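Local coordinates for Lmo2349 protein (Listeria monocytogenes, PDB 4GVO), which probably binds L-cystine outside the cell membrane and delivers it to an ABC transporter, at residues K44-Y49 with S210-E215; M77-E82 with F87-V92; N107-S112 with A117-I122; G152-A157 with T162-A167. All blocks are in the same frame, centred on the assembly; numbering follows the deposited sequence.

Contact 1 (K44-Y49 with S210-E215); sequences KRLPGY and SKKVDE. With NA (sodium ion), chain D.
L46 and Y49 meet K212 where a helix-to-strand connection of the family 3 solute-binding fold packs on helix 207-222. L46 opens a type I beta turn and Y49 ends it. The turn is closed by the backbone bond from Y49 N to L46 O. The two side chains lie against the same lysine at different angles. L46 approaches K212 on a slant. L46 CD2 reaches the backbone carbonyl, 3.7 Å from K212 O, and also packs on CB of the same residue. L46 CD1 lies a little farther along the helix backbone, 4.3 Å from V213 N. Y49 instead runs across K212 at about a right angle, with its CE2 3.8 Å from K212 CG. The Y49 hydroxyl end is beside the same methylene, at 3.9 Å from OH to K212 CG. The K212 chain bends at CG (chi2 -80°), which leaves CB and CG as its touching part and leads the ammonium end away. The contact is therefore apolar and rests on the lower lysine chain. A216, further along the helix, also touches L46; K208 and L209, earlier on it, touch Y49. The turn that presents these side chains also holds a sodium ion. D43 contributes OD1 and its backbone O to this site, and a water is a further ligand. The sodium ion lies 2.3 Å from L46 O and 2.2 Å from Y49 O.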
# COMPACT_ATOMS: atom_id res chain seq x y z
N LYS A 44 2.35 18.50 -12.13
CA LYS A 44 3.05 19.20 -13.18
C LYS A 44 2.21 19.24 -14.48
O LYS A 44 2.25 20.22 -15.25
CB LYS A 44 4.42 18.54 -13.33
CG LYS A 44 5.29 18.95 -14.47
CD LYS A 44 6.47 17.99 -14.58
CE LYS A 44 7.26 17.91 -13.29
NZ LYS A 44 8.26 16.78 -13.30
N ARG A 45 1.44 18.18 -14.71
CA ARG A 45 0.65 18.01 -15.88
C ARG A 45 -0.77 18.51 -15.76
O ARG A 45 -1.57 18.38 -16.72
CB ARG A 45 0.71 16.54 -16.31
CG ARG A 45 2.15 16.11 -16.55
CD ARG A 45 2.22 14.73 -17.13
NE ARG A 45 3.62 14.26 -17.15
CZ ARG A 45 4.13 13.51 -18.10
NH1 ARG A 45 3.37 13.12 -19.13
NH2 ARG A 45 5.36 13.09 -18.01
N LEU A 46 -1.11 19.14 -14.64
CA LEU A 46 -2.47 19.67 -14.42
C LEU A 46 -2.34 21.12 -13.99
O LEU A 46 -2.28 21.44 -12.79
CB LEU A 46 -3.16 18.85 -13.34
CG LEU A 46 -3.63 17.44 -13.79
CD1 LEU A 46 -4.22 16.70 -12.57
CD2 LEU A 46 -4.64 17.45 -14.96
N PRO A 47 -2.24 22.02 -14.96
CA PRO A 47 -2.04 23.42 -14.59
C PRO A 47 -3.19 24.10 -13.85
O PRO A 47 -2.97 25.09 -13.16
CB PRO A 47 -1.76 24.09 -15.94
CG PRO A 47 -2.33 23.21 -16.97
CD PRO A 47 -2.23 21.81 -16.41
N GLY A 48 -4.38 23.50 -13.91
CA GLY A 48 -5.52 24.05 -13.17
C GLY A 48 -5.58 23.64 -11.71
O GLY A 48 -6.50 24.01 -10.99
N TYR A 49 -4.60 22.85 -11.26
CA TYR A 49 -4.63 22.32 -9.92
C TYR A 49 -3.23 22.51 -9.29
O TYR A 49 -2.23 22.52 -10.00
CB TYR A 49 -4.97 20.84 -9.94
CG TYR A 49 -6.38 20.56 -10.39
CD1 TYR A 49 -7.45 20.63 -9.50
CD2 TYR A 49 -6.66 20.28 -11.71
CE1 TYR A 49 -8.75 20.38 -9.92
CE2 TYR A 49 -7.96 20.02 -12.13
CZ TYR A 49 -9.00 20.05 -11.22
OH TYR A 49 -10.29 19.79 -11.61
N SER A 210 -11.04 13.27 -10.44
CA SER A 210 -10.65 11.90 -10.78
C SER A 210 -10.34 11.75 -12.27
O SER A 210 -9.33 11.10 -12.65
CB SER A 210 -11.75 10.93 -10.34
OG SER A 210 -11.29 9.62 -10.41
N LYS A 211 -11.19 12.34 -13.11
CA LYS A 211 -10.95 12.31 -14.56
C LYS A 211 -9.64 13.00 -14.95
O LYS A 211 -8.91 12.48 -15.81
CB LYS A 211 -12.13 12.94 -15.28
CG LYS A 211 -12.10 12.83 -16.78
CD LYS A 211 -13.33 13.50 -17.38
CE LYS A 211 -13.19 13.71 -18.88
NZ LYS A 211 -14.39 14.41 -19.45
N LYS A 212 -9.36 14.15 -14.32
CA LYS A 212 -8.13 14.90 -14.58
C LYS A 212 -6.92 14.07 -14.17
O LYS A 212 -5.91 14.00 -14.89
CB LYS A 212 -8.15 16.27 -13.88
CG LYS A 212 -9.22 17.23 -14.42
CD LYS A 212 -8.81 17.91 -15.70
CE LYS A 212 -9.84 18.96 -16.11
NZ LYS A 212 -9.40 19.67 -17.33
N VAL A 213 -6.99 13.45 -13.01
CA VAL A 213 -5.91 12.58 -12.55
C VAL A 213 -5.67 11.47 -13.56
O VAL A 213 -4.52 11.14 -13.87
CB VAL A 213 -6.21 12.05 -11.11
CG1 VAL A 213 -5.29 10.88 -10.69
CG2 VAL A 213 -6.12 13.20 -10.12
N ASP A 214 -6.74 10.83 -14.04
CA ASP A 214 -6.60 9.78 -15.06
C ASP A 214 -5.96 10.29 -16.34
O ASP A 214 -5.14 9.60 -16.90
CB ASP A 214 -7.96 9.15 -15.43
CG ASP A 214 -8.48 8.21 -14.38
OD1 ASP A 214 -7.60 7.57 -13.75
OD2 ASP A 214 -9.74 8.02 -14.29
N GLU A 215 -6.30 11.50 -16.77
CA GLU A 215 -5.68 12.08 -17.96
C GLU A 215 -4.18 12.26 -17.75
O GLU A 215 -3.36 11.87 -18.57
CB GLU A 215 -6.37 13.41 -18.30
CG GLU A 215 -7.76 13.24 -18.85
CD GLU A 215 -8.61 14.52 -18.89
OE1 GLU A 215 -8.17 15.59 -18.42
OE2 GLU A 215 -9.76 14.45 -19.37
NA NA D . -0.64 21.54 -11.17
O HOH W 1 0.81 23.20 -11.76

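Contact 2 (M77-E82 with F87-V92); sequences MEKSKE and FLFNDV. With HIS (histidine), chain E.
K79 sets its CG over the centre of the F89 ring, the chain crossing it at a slant, a CH-pi contact beside the ligand pocket of this periplasmic-binding-protein fold. In the conformer described here, K79 CG stands 4.0 Å from the centroid of the F89 ring, only 3° off the ring normal. The closest approach is lower down, 3.5 Å from K79 CA to F89 CE2. CG of K79 is anti to its own N (chi1 -175°), which carries the chain across the ring. M201 of strand 191-202 and R83 and E84 of helix 81-86 also touch F89.

The same loop serves the pocket. E78 N donates a nearly straight bond to the bound histidine O, and E78 OE2 lies 2.7 Å from the ligand N. S-oxy cysteine is also seen in this pocket, and E78 N bonds its O as well. N128 holds the other carboxylate oxygen of E78, and R83 also bonds the histidine. S80 OG caps helix 81-86 at R83 N. Beyond the ring, K79 bends at CD (chi3 -71°) and its ammonium group joins a water. This water accepts from K79 NZ at 2.8 Å and donates to N90 O at 2.7 Å.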
# COMPACT_ATOMS: atom_id res chain seq x y z
N MET A 77 -3.03 2.31 -2.37
CA MET A 77 -4.36 1.83 -1.95
C MET A 77 -4.95 0.83 -2.95
O MET A 77 -5.21 1.16 -4.11
CB MET A 77 -5.35 3.00 -1.76
CG MET A 77 -4.87 4.01 -0.70
SD MET A 77 -4.61 3.33 0.93
CE MET A 77 -6.29 3.26 1.53
N GLU A 78 -5.19 -0.38 -2.44
CA GLU A 78 -5.82 -1.45 -3.18
C GLU A 78 -7.29 -1.22 -3.36
O GLU A 78 -8.00 -0.87 -2.41
CB GLU A 78 -5.58 -2.75 -2.42
CG GLU A 78 -4.13 -3.23 -2.44
CD GLU A 78 -3.89 -4.28 -1.33
OE1 GLU A 78 -4.47 -5.38 -1.42
OE2 GLU A 78 -3.15 -3.99 -0.36
N LYS A 79 -7.80 -1.49 -4.56
CA LYS A 79 -9.22 -1.44 -4.78
C LYS A 79 -9.90 -2.64 -4.14
O LYS A 79 -9.46 -3.75 -4.31
CB LYS A 79 -9.55 -1.36 -6.26
CG LYS A 79 -11.05 -1.19 -6.50
CD LYS A 79 -11.44 -1.43 -7.94
CE LYS A 79 -10.97 -0.33 -8.84
NZ LYS A 79 -11.21 -0.75 -10.24
N SER A 80 -10.93 -2.39 -3.37
CA SER A 80 -11.78 -3.44 -2.79
C SER A 80 -13.22 -3.00 -2.91
O SER A 80 -13.52 -1.81 -2.93
CB SER A 80 -11.46 -3.66 -1.32
OG SER A 80 -11.79 -2.54 -0.51
N LYS A 81 -14.12 -3.98 -2.91
CA LYS A 81 -15.53 -3.64 -2.96
C LYS A 81 -15.98 -2.86 -1.72
O LYS A 81 -16.80 -1.93 -1.84
CB LYS A 81 -16.34 -4.89 -3.22
CG LYS A 81 -16.24 -5.93 -2.13
CD LYS A 81 -17.16 -7.11 -2.40
CE LYS A 81 -17.26 -8.05 -1.20
NZ LYS A 81 -17.41 -7.39 0.12
N GLU A 82 -15.40 -3.14 -0.56
CA GLU A 82 -15.70 -2.38 0.66
C GLU A 82 -15.34 -0.92 0.52
O GLU A 82 -16.14 -0.03 0.87
CB GLU A 82 -14.96 -2.98 1.84
CG GLU A 82 -15.51 -4.32 2.24
CD GLU A 82 -15.02 -5.52 1.42
OE1 GLU A 82 -14.23 -5.38 0.43
OE2 GLU A 82 -15.48 -6.63 1.78
N PHE A 87 -15.97 5.22 -1.39
CA PHE A 87 -15.05 6.16 -2.05
C PHE A 87 -14.99 5.93 -3.57
O PHE A 87 -15.34 4.85 -4.08
CB PHE A 87 -13.66 6.02 -1.44
CG PHE A 87 -13.62 6.33 -0.00
CD1 PHE A 87 -13.85 7.62 0.43
CD2 PHE A 87 -13.40 5.34 0.95
CE1 PHE A 87 -13.83 7.95 1.80
CE2 PHE A 87 -13.37 5.66 2.29
CZ PHE A 87 -13.58 6.95 2.72
N LEU A 88 -14.51 6.95 -4.27
CA LEU A 88 -14.21 6.91 -5.68
C LEU A 88 -12.77 6.48 -5.91
O LEU A 88 -11.86 7.01 -5.30
CB LEU A 88 -14.46 8.29 -6.28
CG LEU A 88 -14.18 8.48 -7.76
CD1 LEU A 88 -15.06 7.53 -8.59
CD2 LEU A 88 -14.44 9.93 -8.11
N PHE A 89 -12.58 5.51 -6.80
CA PHE A 89 -11.26 5.17 -7.31
C PHE A 89 -11.11 5.74 -8.72
O PHE A 89 -12.05 5.67 -9.51
CB PHE A 89 -11.06 3.67 -7.40
CG PHE A 89 -10.91 3.01 -6.04
CD1 PHE A 89 -12.00 2.83 -5.22
CD2 PHE A 89 -9.69 2.64 -5.57
CE1 PHE A 89 -11.82 2.21 -3.96
CE2 PHE A 89 -9.51 2.06 -4.32
CZ PHE A 89 -10.58 1.82 -3.54
N ASN A 90 -9.94 6.29 -9.05
CA ASN A 90 -9.71 6.67 -10.43
C ASN A 90 -9.63 5.39 -11.29
O ASN A 90 -9.55 4.28 -10.74
CB ASN A 90 -8.50 7.58 -10.57
CG ASN A 90 -7.21 6.85 -10.33
OD1 ASN A 90 -7.01 6.32 -9.24
ND2 ASN A 90 -6.33 6.82 -11.33
N ASP A 91 -9.68 5.54 -12.62
CA ASP A 91 -9.72 4.39 -13.55
C ASP A 91 -8.37 3.79 -13.86
O ASP A 91 -8.30 2.61 -14.26
CB ASP A 91 -10.36 4.77 -14.90
CG ASP A 91 -11.89 4.85 -14.84
OD1 ASP A 91 -12.51 4.62 -13.79
OD2 ASP A 91 -12.49 5.16 -15.89
N VAL A 92 -7.30 4.57 -13.73
CA VAL A 92 -6.00 4.11 -14.19
C VAL A 92 -5.13 3.65 -13.01
O VAL A 92 -4.79 4.45 -12.15
CB VAL A 92 -5.30 5.21 -15.00
CG1 VAL A 92 -3.93 4.74 -15.48
CG2 VAL A 92 -6.19 5.67 -16.19
N HIS E . -1.92 -1.59 0.01
CA HIS E . -2.49 -1.27 1.36
C HIS E . -3.97 -1.12 1.34
O HIS E . -4.55 -1.03 0.25
CB HIS E . -1.85 -0.01 1.91
CG HIS E . -0.57 -0.28 2.63
ND1 HIS E . 0.49 -0.80 2.00
CD2 HIS E . -0.21 -0.17 4.00
CE1 HIS E . 1.48 -0.99 2.91
NE2 HIS E . 1.05 -0.58 4.11
OXT HIS E . -4.60 -1.09 2.42
O HOH W 2 -10.87 1.89 -10.97

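Contact 3 (N107-S112 with A117-I122); sequences NNSINS and AGKRVI
K119 stretches out to S109 and I110, joining the entry to strand 120-123 with the loop that follows strand 95-104 in the family 3 solute-binding fold. The apolar part is small. I110 and K119 reach toward each other tip to tip, with I110 CD1 4.1 Å from K119 CD. The K119 chain is extended beyond CG and so carries NZ to S109. I110 also packs on L101 and V103 of strand 95-104.

The polar part surrounds the ammonium group. K119 NZ lies 2.8 Å from S109 OG, but the angle is poor for a hydrogen bond. The hydroxyl proton goes elsewhere: S109 OG donates to N107 OD1 at 2.7 Å, in the carbonyl plane and on a lone pair. S109 N reaches the same N107 OD1 at 2.9 Å, from above that plane. This second bond makes an Asx turn, and the pair fixes the N107 amide.

Two waters complete the link. Each accepts from K119 NZ at 2.8 Å. One of them also accepts from N107 ND2, and the other donates to S109 O.

The ammonium is thus bound to the loop through water, while the serine hydroxyl beside it is committed to N107. The ammonium charge probably polarises both waters, making them better donors. The tie between the loop and the strand entry is consequently a mainly solvated one, with little surface buried, and I110 gives it its buried side.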
# COMPACT_ATOMS: atom_id res chain seq x y z
N ASN A 107 11.29 -20.17 8.23
CA ASN A 107 10.03 -20.86 8.60
C ASN A 107 9.40 -21.51 7.37
O ASN A 107 9.06 -20.81 6.40
CB ASN A 107 9.08 -19.86 9.22
CG ASN A 107 7.86 -20.49 9.87
OD1 ASN A 107 7.69 -21.73 9.83
ND2 ASN A 107 7.01 -19.65 10.47
N ASN A 108 9.32 -22.84 7.38
CA ASN A 108 8.65 -23.60 6.34
C ASN A 108 7.39 -24.30 6.82
O ASN A 108 6.86 -25.19 6.15
CB ASN A 108 9.64 -24.59 5.76
CG ASN A 108 10.79 -23.86 5.07
OD1 ASN A 108 10.55 -23.12 4.13
ND2 ASN A 108 12.03 -24.06 5.54
N SER A 109 6.89 -23.86 7.97
CA SER A 109 5.73 -24.53 8.56
C SER A 109 4.39 -24.08 8.01
O SER A 109 3.36 -24.74 8.22
CB SER A 109 5.75 -24.39 10.07
OG SER A 109 5.45 -23.08 10.52
N ILE A 110 4.40 -22.99 7.25
CA ILE A 110 3.16 -22.38 6.72
C ILE A 110 3.22 -22.26 5.18
O ILE A 110 4.17 -21.71 4.64
CB ILE A 110 2.99 -20.96 7.33
CG1 ILE A 110 2.77 -21.03 8.81
CG2 ILE A 110 1.86 -20.20 6.66
CD1 ILE A 110 3.06 -19.76 9.61
N ASN A 111 2.21 -22.80 4.53
CA ASN A 111 1.98 -22.58 3.12
C ASN A 111 0.55 -22.12 2.94
O ASN A 111 0.33 -20.98 2.60
CB ASN A 111 2.36 -23.82 2.29
CG ASN A 111 2.32 -23.51 0.81
OD1 ASN A 111 1.27 -23.25 0.29
ND2 ASN A 111 3.49 -23.32 0.21
N SER A 112 -0.43 -22.98 3.18
CA SER A 112 -1.83 -22.62 3.15
C SER A 112 -2.18 -21.77 4.38
O SER A 112 -1.59 -21.91 5.44
CB SER A 112 -2.65 -23.90 3.27
OG SER A 112 -4.04 -23.66 3.31
N ALA A 117 -3.60 -22.47 11.76
CA ALA A 117 -4.41 -22.87 12.89
C ALA A 117 -3.59 -22.80 14.18
O ALA A 117 -2.47 -23.37 14.25
CB ALA A 117 -4.95 -24.28 12.68
N GLY A 118 -4.12 -22.10 15.19
CA GLY A 118 -3.45 -21.95 16.49
C GLY A 118 -2.30 -20.96 16.54
O GLY A 118 -1.63 -20.89 17.54
N LYS A 119 -2.07 -20.25 15.44
CA LYS A 119 -0.97 -19.33 15.30
C LYS A 119 -1.46 -17.88 15.31
O LYS A 119 -2.65 -17.60 15.42
CB LYS A 119 -0.18 -19.64 14.02
CG LYS A 119 0.53 -20.99 14.20
CD LYS A 119 1.48 -21.32 13.08
CE LYS A 119 2.34 -22.52 13.46
NZ LYS A 119 3.46 -22.76 12.51
N ARG A 120 -0.51 -16.97 15.29
CA ARG A 120 -0.78 -15.54 15.45
C ARG A 120 -0.20 -14.77 14.27
O ARG A 120 1.00 -14.89 13.95
CB ARG A 120 -0.20 -15.03 16.75
CG ARG A 120 -0.39 -13.55 17.05
CD ARG A 120 0.02 -13.22 18.47
NE ARG A 120 -0.09 -11.77 18.78
CZ ARG A 120 0.86 -10.88 18.49
NH1 ARG A 120 1.95 -11.26 17.87
NH2 ARG A 120 0.71 -9.60 18.77
N VAL A 121 -1.07 -14.00 13.60
CA VAL A 121 -0.68 -13.24 12.42
C VAL A 121 -0.72 -11.77 12.79
O VAL A 121 -1.64 -11.29 13.46
CB VAL A 121 -1.65 -13.55 11.24
CG1 VAL A 121 -1.27 -12.77 9.99
CG2 VAL A 121 -1.65 -15.06 10.96
N ILE A 122 0.32 -11.06 12.41
CA ILE A 122 0.45 -9.63 12.67
C ILE A 122 0.24 -8.87 11.36
O ILE A 122 0.71 -9.28 10.30
CB ILE A 122 1.84 -9.31 13.31
CG1 ILE A 122 1.85 -7.91 13.99
CG2 ILE A 122 3.01 -9.50 12.32
CD1 ILE A 122 1.04 -7.85 15.25
O HOH W 3 5.25 -20.60 12.77
O HOH W 4 1.98 -24.25 10.59

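Contact 4 (G152-A157 with T162-A167); sequences GSNDTA and TGRADA
R164 reaches back past helix 156-162 to N154 in the short 3-10 segment before that helix, a surface tie in the solute-binding fold between the two ends of one helix. D155, next to N154, is the N-cap. The second segment begins at T162, at the end of the helix. T162 OG1 accepts from R164 N at 3.3 Å, which makes an ST turn. G163 is the first residue to leave helical angles, with positive phi.

R164 carries the contact. Its chain bends at CD (chi3 69°), and this brings the guanidinium end to N154. In the conformer described, R164 NH1 donates to N154 OD1 at 2.9 Å, with an N-H...O angle of 163°. The bond uses a lone pair of N154 OD1 in the carbonyl plane. The asparagine oxygen sits at the edge of the guanidinium, near its plane, yet the amide and guanidinium planes are about 80° apart. S153 O is also at this edge, 3.6 Å from R164 NH1. On the backbone side, R164 O accepts from R120 NH1.

A165 follows and turns its side chain inward onto R120 and I122 of strand 120-123. D166 and A167 then pair with that strand through backbone bonds to R120 and I122. One water completes the edge of R164: it accepts from R164 NH1 at 2.8 Å and donates to S153 O at 2.8 Å.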
# COMPACT_ATOMS: atom_id res chain seq x y z
N GLY A 152 8.44 0.24 16.64
CA GLY A 152 9.71 -0.20 17.17
C GLY A 152 9.79 -1.70 17.22
O GLY A 152 9.50 -2.37 16.23
N SER A 153 10.14 -2.22 18.39
CA SER A 153 10.19 -3.67 18.65
C SER A 153 8.84 -4.37 18.47
O SER A 153 8.77 -5.58 18.45
CB SER A 153 10.79 -3.95 20.07
OG SER A 153 9.85 -3.80 21.15
N ASN A 154 7.77 -3.59 18.39
CA ASN A 154 6.42 -4.18 18.18
C ASN A 154 6.00 -4.10 16.73
O ASN A 154 4.81 -4.47 16.40
CB ASN A 154 5.38 -3.45 19.06
CG ASN A 154 5.68 -3.55 20.53
OD1 ASN A 154 6.16 -4.59 20.99
ND2 ASN A 154 5.43 -2.46 21.27
N ASP A 155 6.88 -3.65 15.85
CA ASP A 155 6.50 -3.68 14.42
C ASP A 155 6.48 -5.10 13.84
O ASP A 155 6.93 -6.03 14.49
CB ASP A 155 7.32 -2.67 13.60
CG ASP A 155 8.79 -3.09 13.34
OD1 ASP A 155 9.16 -4.22 13.61
OD2 ASP A 155 9.59 -2.22 12.85
N THR A 156 5.92 -5.24 12.64
CA THR A 156 5.72 -6.55 12.04
C THR A 156 7.04 -7.31 11.98
O THR A 156 7.12 -8.46 12.39
CB THR A 156 5.07 -6.44 10.68
OG1 THR A 156 3.71 -6.03 10.88
CG2 THR A 156 5.19 -7.76 9.87
N ALA A 157 8.09 -6.70 11.43
CA ALA A 157 9.33 -7.43 11.26
C ALA A 157 9.88 -7.94 12.58
O ALA A 157 10.35 -9.08 12.68
CB ALA A 157 10.42 -6.56 10.58
N THR A 162 11.13 -12.36 16.61
CA THR A 162 11.07 -13.00 17.92
C THR A 162 10.17 -14.20 18.01
O THR A 162 10.19 -14.91 19.02
CB THR A 162 10.57 -12.03 19.01
OG1 THR A 162 9.24 -11.63 18.71
CG2 THR A 162 11.43 -10.81 19.08
N GLY A 163 9.37 -14.46 16.96
CA GLY A 163 8.39 -15.50 17.00
C GLY A 163 7.08 -15.12 17.66
O GLY A 163 6.18 -15.93 17.75
N ARG A 164 6.93 -13.88 18.10
CA ARG A 164 5.67 -13.44 18.69
C ARG A 164 4.55 -13.51 17.67
O ARG A 164 3.40 -13.74 18.02
CB ARG A 164 5.72 -11.98 19.20
CG ARG A 164 6.55 -11.74 20.43
CD ARG A 164 6.82 -10.25 20.58
NE ARG A 164 5.61 -9.56 20.93
CZ ARG A 164 5.47 -8.23 20.90
NH1 ARG A 164 6.46 -7.43 20.47
NH2 ARG A 164 4.32 -7.67 21.26
N ALA A 165 4.90 -13.24 16.42
CA ALA A 165 4.00 -13.47 15.29
C ALA A 165 4.57 -14.60 14.46
O ALA A 165 5.78 -14.65 14.25
CB ALA A 165 3.84 -12.22 14.43
N ASP A 166 3.70 -15.47 13.92
CA ASP A 166 4.10 -16.54 13.02
C ASP A 166 4.15 -16.09 11.55
O ASP A 166 4.90 -16.63 10.75
CB ASP A 166 3.10 -17.66 13.19
CG ASP A 166 3.16 -18.29 14.58
OD1 ASP A 166 4.10 -19.08 14.80
OD2 ASP A 166 2.29 -17.94 15.42
N ALA A 167 3.31 -15.11 11.20
CA ALA A 167 3.18 -14.65 9.81
C ALA A 167 2.63 -13.25 9.78
O ALA A 167 2.08 -12.78 10.78
CB ALA A 167 2.25 -15.57 8.98
O HOH W 5 8.73 -8.26 19.15

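In the fold
From the N terminus, the chain first meets contact 1 at 44-49, whose partner 210-215 follows after 160 intervening residues. Contact 1 joins the connection between helix 34-44 and strand 49-55 to helix 207-222. It closes a long loop, and the other three fall within it. Contacts 2, 3 and 4 follow in series, each closing a short loop, and none crosses another. Contact 2 ties the two ends of helix 81-86, contact 3 the loop after strand 95-104 to strand 120-123, and contact 4 the two ends of helix 156-162. D214 joins contacts 1 and 2 through N90 and D91. Contacts 3 and 4 touch at R120, about 44 and 41 Å from contact 1 between centres.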